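Putative N-acetylmuramoyl-L-alanine amidase,autolysin cwp6 (Peptoclostridium difficile, PDB 5J72) probably hydrolyses the amide bond between N-acetylmuramic acid and L-alanine in peptidoglycan, using a zinc-dependent amidase domain carried with three CWB2 cell wall-binding modules. Local coordinates at residues A[170-184]-A[374-386]. Residues are numbered along the deposited sequence; the frame is centred on the assembly and turned at random. Where two conformers were deposited one is given.
Sequences GITATPLASTYDAPI and IVDSITAGPLAAK
Pro382 of helix 375-387 and Ile184, at the start of the strand after helix 174-180, meet at about a right angle, the isoleucine's CD1 lying 3.6 Å from the proline's CG. No direct hydrogen bond passes between the two segments, an example of joining by packing and water alone. The pyrrolidine ring fits between helix 174-180 and the chain that follows it: its CG also touches Ala177 CB, while its CB rests 3.4 Å from Ala182 O. Thr174 points at Gly381, whose lack of a side chain lets the backbones approach. The CG2 of Thr174 presses on Gly381 C at 3.5 Å; chi1 of -69° sets OG1 beside the backbone N, where it meets a water that donates to Ser377 O, and leaves CG2 anti to that N. One turn on, in the conformer given, Ser178 OG donates to Thr174 O from above the carbonyl plane, 41° out of it. Towards the other end, Ile378 spreads its two branches, CG2 to Gly170 O at 3.8 Å and CD1 to Ile171 N at 4.1 Å. Two further waters link Ile184 N to Thr379 O and Asp181 OD1 to Lys386 NZ, an ammonium also bonded to Leu7 O. Asp181, with positive phi, closes helix 174-180 in a Schellman motif. The axes cross at -38° and approach to 8.6 Å, a helix pair joining the first and third CWB2 modules of the cell wall-anchoring region.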
loop_
_atom_site.group_PDB
_atom_site.type_symbol
_atom_site.label_atom_id
_atom_site.label_comp_id
_atom_site.label_asym_id
_atom_site.label_seq_id
_atom_site.Cartn_x
_atom_site.Cartn_y
_atom_site.Cartn_z
ATOM N N GLY A 170 5.552 13.411 10.997
ATOM C CA GLY A 170 4.474 13.886 10.145
ATOM C C GLY A 170 3.570 12.771 9.667
ATOM O O GLY A 170 2.822 12.939 8.726
ATOM N N ILE A 171 3.619 11.590 10.336
ATOM C CA ILE A 171 2.827 10.485 9.889
ATOM C C ILE A 171 1.323 10.716 10.067
ATOM O O ILE A 171 0.561 9.916 9.541
ATOM C CB ILE A 171 3.042 9.077 10.745
ATOM C CG1 ILE A 171 2.711 9.388 12.259
ATOM C CG2 ILE A 171 4.485 8.565 10.517
ATOM C CD1 ILE A 171 3.388 8.479 13.321
ATOM N N THR A 172 0.865 11.706 10.821
ATOM C CA THR A 172 -0.599 11.896 10.899
ATOM C C THR A 172 -0.960 13.206 10.117
ATOM O O THR A 172 -2.122 13.641 10.146
ATOM C CB THR A 172 -1.058 12.040 12.370
ATOM O OG1 THR A 172 -0.281 13.067 12.962
ATOM C CG2 THR A 172 -0.866 10.681 13.137
ATOM N N ALA A 173 0.012 13.784 9.419
ATOM C CA ALA A 173 -0.184 15.029 8.632
ATOM C C ALA A 173 -0.985 14.810 7.372
ATOM O O ALA A 173 -1.618 15.755 6.952
ATOM C CB ALA A 173 1.160 15.599 8.232
ATOM N N THR A 174 -1.029 13.569 6.760
ATOM C CA THR A 174 -1.760 13.439 5.487
ATOM C C THR A 174 -3.192 13.797 5.542
ATOM O O THR A 174 -3.648 14.487 4.640
ATOM C CB THR A 174 -1.542 12.004 4.843
ATOM O OG1 THR A 174 -0.182 11.978 4.427
ATOM C CG2 THR A 174 -2.434 11.758 3.677
ATOM N N PRO A 175 -3.992 13.379 6.556
ATOM C CA PRO A 175 -5.411 13.762 6.561
ATOM C C PRO A 175 -5.641 15.295 6.651
ATOM O O PRO A 175 -6.635 15.814 6.161
ATOM C CB PRO A 175 -5.979 12.992 7.782
ATOM C CG PRO A 175 -5.074 11.812 7.895
ATOM C CD PRO A 175 -3.696 12.373 7.598
ATOM N N LEU A 176 -4.712 15.988 7.320
ATOM C CA LEU A 176 -4.851 17.458 7.400
ATOM C C LEU A 176 -4.436 18.083 6.058
ATOM O O LEU A 176 -5.109 18.983 5.573
ATOM C CB LEU A 176 -3.930 17.971 8.491
ATOM C CG LEU A 176 -4.002 19.544 8.659
ATOM C CD1 LEU A 176 -5.469 19.969 8.954
ATOM C CD2 LEU A 176 -3.135 19.938 9.869
ATOM N N ALA A 177 -3.277 17.649 5.481
ATOM C CA ALA A 177 -2.915 18.160 4.159
ATOM C C ALA A 177 -4.044 17.909 3.169
ATOM O O ALA A 177 -4.309 18.781 2.331
ATOM C CB ALA A 177 -1.631 17.480 3.649
ATOM N N SER A 178 -4.731 16.764 3.277
ATOM C CA SER A 178 -5.831 16.458 2.369
ATOM C C SER A 178 -7.021 17.360 2.644
ATOM O O SER A 178 -7.723 17.768 1.704
ATOM C CB SER A 178 -6.286 15.002 2.513
ATOM O OG SER A 178 -5.145 14.139 2.487
ATOM N N THR A 179 -7.270 17.686 3.926
ATOM C CA THR A 179 -8.371 18.585 4.232
ATOM C C THR A 179 -8.088 19.985 3.636
ATOM O O THR A 179 -9.020 20.646 3.158
ATOM C CB THR A 179 -8.506 18.705 5.781
ATOM O OG1 THR A 179 -8.921 17.398 6.255
ATOM C CG2 THR A 179 -9.546 19.739 6.181
ATOM N N TYR A 180 -6.816 20.419 3.672
ATOM C CA TYR A 180 -6.440 21.694 3.051
ATOM C C TYR A 180 -6.288 21.572 1.510
ATOM O O TYR A 180 -6.210 22.598 0.825
ATOM C CB TYR A 180 -5.040 22.106 3.495
ATOM C CG TYR A 180 -4.826 22.425 4.960
ATOM C CD1 TYR A 180 -5.837 22.989 5.728
ATOM C CD2 TYR A 180 -3.600 22.206 5.557
ATOM C CE1 TYR A 180 -5.621 23.328 7.067
ATOM C CE2 TYR A 180 -3.367 22.550 6.890
ATOM C CZ TYR A 180 -4.381 23.111 7.627
ATOM O OH TYR A 180 -4.074 23.451 8.910
ATOM N N ASP A 181 -6.177 20.351 1.006
ATOM C CA ASP A 181 -5.876 20.063 -0.424
ATOM C C ASP A 181 -4.516 20.744 -0.691
ATOM O O ASP A 181 -4.364 21.616 -1.534
ATOM C CB ASP A 181 -7.003 20.564 -1.366
ATOM C CG ASP A 181 -6.790 20.138 -2.831
ATOM O OD1 ASP A 181 -5.942 19.211 -3.084
ATOM O OD2 ASP A 181 -7.453 20.724 -3.713
ATOM N N ALA A 182 -3.517 20.321 0.083
ATOM C CA ALA A 182 -2.181 20.885 0.034
ATOM C C ALA A 182 -1.111 19.812 -0.017
ATOM O O ALA A 182 -1.323 18.722 0.487
ATOM C CB ALA A 182 -1.947 21.665 1.329
ATOM N N PRO A 183 0.024 20.115 -0.623
ATOM C CA PRO A 183 1.095 19.148 -0.640
ATOM C C PRO A 183 1.925 19.267 0.682
ATOM O O PRO A 183 1.840 20.295 1.400
ATOM C CB PRO A 183 1.974 19.600 -1.811
ATOM C CG PRO A 183 1.830 21.129 -1.785
ATOM C CD PRO A 183 0.330 21.337 -1.414
ATOM N N ILE A 184 2.720 18.251 0.956
ATOM C CA ILE A 184 3.613 18.292 2.086
ATOM C C ILE A 184 5.025 18.453 1.467
ATOM O O ILE A 184 5.435 17.664 0.597
ATOM C CB ILE A 184 3.550 16.981 2.875
ATOM C CG1 ILE A 184 2.213 16.913 3.642
ATOM C CG2 ILE A 184 4.844 16.876 3.760
ATOM C CD1 ILE A 184 1.869 15.518 4.296
ATOM N N ILE A 374 10.139 6.001 5.679
ATOM C CA ILE A 374 8.774 6.420 5.968
ATOM C C ILE A 374 8.392 7.682 5.124
ATOM O O ILE A 374 7.255 7.820 4.720
ATOM C CB ILE A 374 8.706 6.838 7.472
ATOM C CG1 ILE A 374 8.942 5.589 8.390
ATOM C CG2 ILE A 374 7.366 7.499 7.774
ATOM C CD1 ILE A 374 7.845 4.580 8.239
ATOM N N VAL A 375 9.379 8.571 4.890
ATOM C CA VAL A 375 9.055 9.892 4.337
ATOM C C VAL A 375 8.425 9.866 2.945
ATOM O O VAL A 375 7.568 10.702 2.719
ATOM C CB VAL A 375 10.338 10.748 4.340
ATOM C CG1 VAL A 375 11.376 10.152 3.363
ATOM C CG2 VAL A 375 10.007 12.206 3.968
ATOM N N ASP A 376 8.803 8.936 2.049
ATOM C CA ASP A 376 8.223 8.995 0.698
ATOM C C ASP A 376 6.731 8.704 0.766
ATOM O O ASP A 376 5.978 9.227 -0.057
ATOM C CB ASP A 376 8.916 7.998 -0.239
ATOM C CG ASP A 376 10.261 8.523 -0.785
ATOM O OD1 ASP A 376 10.605 9.717 -0.517
ATOM O OD2 ASP A 376 10.973 7.751 -1.456
ATOM N N SER A 377 6.297 7.824 1.705
ATOM C CA SER A 377 4.850 7.525 1.785
ATOM C C SER A 377 4.141 8.730 2.403
ATOM O O SER A 377 2.983 8.991 2.107
ATOM C CB SER A 377 4.600 6.288 2.642
ATOM O OG SER A 377 5.063 5.161 1.911
ATOM N N ILE A 378 4.832 9.453 3.299
ATOM C CA ILE A 378 4.200 10.650 3.894
ATOM C C ILE A 378 3.995 11.724 2.800
ATOM O O ILE A 378 2.911 12.258 2.682
ATOM C CB ILE A 378 5.138 11.253 4.994
ATOM C CG1 ILE A 378 5.126 10.362 6.230
ATOM C CG2 ILE A 378 4.612 12.620 5.437
ATOM C CD1 ILE A 378 6.191 10.826 7.210
ATOM N N THR A 379 5.034 11.990 1.987
ATOM C CA THR A 379 4.826 13.049 0.981
ATOM C C THR A 379 3.882 12.572 -0.134
ATOM O O THR A 379 3.209 13.381 -0.740
ATOM C CB THR A 379 6.154 13.534 0.430
ATOM O OG1 THR A 379 6.858 12.385 -0.115
ATOM C CG2 THR A 379 6.980 14.215 1.527
ATOM N N ALA A 380 3.808 11.258 -0.405
ATOM C CA ALA A 380 2.870 10.791 -1.435
ATOM C C ALA A 380 1.458 10.825 -0.914
ATOM O O ALA A 380 0.511 10.851 -1.685
ATOM C CB ALA A 380 3.248 9.340 -1.826
ATOM N N GLY A 381 1.299 10.819 0.419
ATOM C CA GLY A 381 -0.052 10.721 0.989
ATOM C C GLY A 381 -1.072 11.715 0.486
ATOM O O GLY A 381 -2.200 11.321 0.132
ATOM N N PRO A 382 -0.759 13.033 0.466
ATOM C CA PRO A 382 -1.741 14.058 -0.010
ATOM C C PRO A 382 -2.199 13.803 -1.473
ATOM O O PRO A 382 -3.311 14.066 -1.857
ATOM C CB PRO A 382 -0.957 15.392 0.202
ATOM C CG PRO A 382 -0.083 15.079 1.352
ATOM C CD PRO A 382 0.444 13.678 1.030
ATOM N N LEU A 383 -1.249 13.315 -2.265
ATOM C CA LEU A 383 -1.570 13.027 -3.686
ATOM C C LEU A 383 -2.389 11.786 -3.805
ATOM O O LEU A 383 -3.394 11.757 -4.538
ATOM C CB LEU A 383 -0.234 12.885 -4.496
ATOM C CG LEU A 383 -0.518 12.524 -6.014
ATOM C CD1 LEU A 383 -1.233 13.691 -6.723
ATOM C CD2 LEU A 383 0.863 12.261 -6.708
ATOM N N ALA A 384 -2.029 10.728 -3.031
ATOM C CA ALA A 384 -2.845 9.502 -3.034
ATOM C C ALA A 384 -4.293 9.869 -2.574
ATOM O O ALA A 384 -5.309 9.429 -3.108
ATOM C CB ALA A 384 -2.208 8.494 -2.031
ATOM N N ALA A 385 -4.382 10.734 -1.543
ATOM C CA ALA A 385 -5.728 11.107 -1.061
ATOM C C ALA A 385 -6.525 11.893 -2.175
ATOM O O ALA A 385 -7.696 11.647 -2.370
ATOM C CB ALA A 385 -5.576 12.035 0.127
ATOM N N LYS A 386 -5.871 12.822 -2.842
ATOM C CA LYS A 386 -6.498 13.624 -3.944
ATOM C C LYS A 386 -7.000 12.645 -5.075
ATOM O O LYS A 386 -8.107 12.761 -5.582
ATOM C CB LYS A 386 -5.406 14.561 -4.529
ATOM C CG LYS A 386 -5.963 15.463 -5.687
ATOM C CD LYS A 386 -4.829 16.417 -6.160
ATOM C CE LYS A 386 -5.279 17.184 -7.420
ATOM N NZ LYS A 386 -6.344 18.204 -7.134
HETATM O O HOH W 1 1.069 9.571 4.083
HETATM O O HOH W 2 -4.883 20.318 -5.767
HETATM O O HOH W 3 2.418 16.057 -0.952
#